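Local coordinates for protein 303aa long hypothetical esterase (Sulfolobus tokodaii, PDB 3AIN) that probably hydrolyses carboxylic ester bonds, as a thermostable, dimeric carboxylesterase of the hormone-sensitive-lipase-like group with an alpha/beta hydrolase fold, at residues 296-299 with 300-304. The protein carries 1 engineered substitution. Numbering follows the deposited sequence.
Sequences VSFF and PFIEQ
The carbonyl oxygen of F298 is gripped by two consecutive backbone amides. I302 N donates to F298 O at 2.9 Å and F301 N at 3.0 Å, the two reaching the oxygen from opposite faces of its carbonyl plane. The F301 bond, i to i+3, closes a beta turn over F299 and P300, whose backbone angles, both helical, are close to those of a type III (3-10-like) turn; the I302 bond, i to i+4, adds an alpha-helix-like link just ahead of helix 303-321, whose N-cap is I302.

Side chains pack along both flanks of this turn. F299 CG sits between its backbone N and carbonyl carbon (chi1 67°), a rotation that turns one ring face to the next residue: P300 CD makes a CH-pi contact 3.5 Å from the F299 ring centroid, only 19° off the ring normal. Next to the doubly held oxygen, the rings of F298 and F301 touch along their rims, planes inclined at 37°, without stacking. Their closest approach is F298 CD1 to F301 CZ, 3.6 Å. I302 reaches F298 with its CG1 branch, its terminal CD1 resting 3.6 Å from F298 CB, while F298 O itself lies above one face of the F301 ring, toward the rim.

The turn thus links the loop after strand 283-288, the last strand in the chain, to the C-terminal helix; in alpha/beta hydrolases the loop following the last strand typically carries the catalytic histidine. F299 packs inward on L112 and A115 of helix 110-120 and on R306 and I309 of helix 303-321, whereas E303, in the first turn of that helix, forms a salt bridge with K318 of the second subunit.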
# COMPACT_ATOMS: atom_id res chain seq x y z
N VAL A 296 9.18 0.52 -8.80
CA VAL A 296 9.75 0.07 -7.53
C VAL A 296 11.27 -0.02 -7.61
O VAL A 296 11.97 0.26 -6.63
CB VAL A 296 9.15 -1.28 -7.11
CG1 VAL A 296 9.92 -1.85 -5.89
CG2 VAL A 296 7.65 -1.09 -6.77
N SER A 297 11.79 -0.28 -8.81
CA SER A 297 13.25 -0.26 -9.03
C SER A 297 13.82 1.12 -8.84
O SER A 297 15.03 1.28 -8.58
CB SER A 297 13.57 -0.76 -10.44
OG SER A 297 13.42 -2.17 -10.48
N PHE A 298 13.00 2.13 -9.11
CA PHE A 298 13.44 3.52 -9.00
C PHE A 298 13.10 4.17 -7.66
O PHE A 298 13.05 5.39 -7.56
CB PHE A 298 12.88 4.33 -10.18
CG PHE A 298 13.24 3.76 -11.51
CD1 PHE A 298 14.57 3.73 -11.92
CD2 PHE A 298 12.28 3.20 -12.32
CE1 PHE A 298 14.92 3.11 -13.09
CE2 PHE A 298 12.63 2.60 -13.51
CZ PHE A 298 13.96 2.49 -13.86
N PHE A 299 13.06 3.35 -6.60
CA PHE A 299 12.72 3.83 -5.26
C PHE A 299 13.54 5.01 -4.73
O PHE A 299 13.04 5.77 -3.93
CB PHE A 299 12.69 2.69 -4.23
CG PHE A 299 14.04 2.07 -3.96
CD1 PHE A 299 14.82 2.51 -2.89
CD2 PHE A 299 14.51 1.02 -4.73
CE1 PHE A 299 16.05 1.94 -2.64
CE2 PHE A 299 15.76 0.46 -4.52
CZ PHE A 299 16.54 0.91 -3.45
N PRO A 300 14.84 5.10 -5.10
CA PRO A 300 15.61 6.21 -4.54
C PRO A 300 15.06 7.57 -4.96
O PRO A 300 15.34 8.57 -4.31
CB PRO A 300 17.02 6.00 -5.14
CG PRO A 300 17.09 4.56 -5.44
CD PRO A 300 15.68 4.19 -5.89
N PHE A 301 14.37 7.63 -6.09
CA PHE A 301 13.91 8.92 -6.58
C PHE A 301 12.45 9.00 -6.96
O PHE A 301 11.95 10.09 -7.26
CB PHE A 301 14.78 9.42 -7.73
CG PHE A 301 15.28 8.34 -8.62
CD1 PHE A 301 16.50 7.74 -8.37
CD2 PHE A 301 14.63 8.07 -9.82
CE1 PHE A 301 17.00 6.77 -9.22
CE2 PHE A 301 15.14 7.12 -10.69
CZ PHE A 301 16.32 6.46 -10.38
N ILE A 302 11.74 7.88 -6.90
CA ILE A 302 10.28 7.88 -7.03
C ILE A 302 9.75 7.41 -5.67
O ILE A 302 9.91 6.25 -5.29
CB ILE A 302 9.81 6.91 -8.13
CG1 ILE A 302 10.41 7.32 -9.48
CG2 ILE A 302 8.27 6.87 -8.23
CD1 ILE A 302 10.04 6.42 -10.61
N GLU A 303 9.21 8.36 -4.91
CA GLU A 303 8.91 8.10 -3.50
C GLU A 303 7.85 7.01 -3.36
O GLU A 303 7.87 6.23 -2.39
CB GLU A 303 8.45 9.39 -2.82
CG GLU A 303 8.35 9.28 -1.30
CD GLU A 303 9.71 9.11 -0.63
OE1 GLU A 303 10.74 9.07 -1.34
OE2 GLU A 303 9.71 8.70 0.54
N GLN A 304 6.93 6.94 -4.31
CA GLN A 304 5.95 5.84 -4.34
C GLN A 304 6.58 4.45 -4.36
O GLN A 304 6.00 3.50 -3.81
CB GLN A 304 5.01 5.98 -5.53
CG GLN A 304 4.16 7.26 -5.51
CD GLN A 304 4.75 8.38 -6.39
OE1 GLN A 304 5.97 8.55 -6.46
NE2 GLN A 304 3.87 9.15 -7.04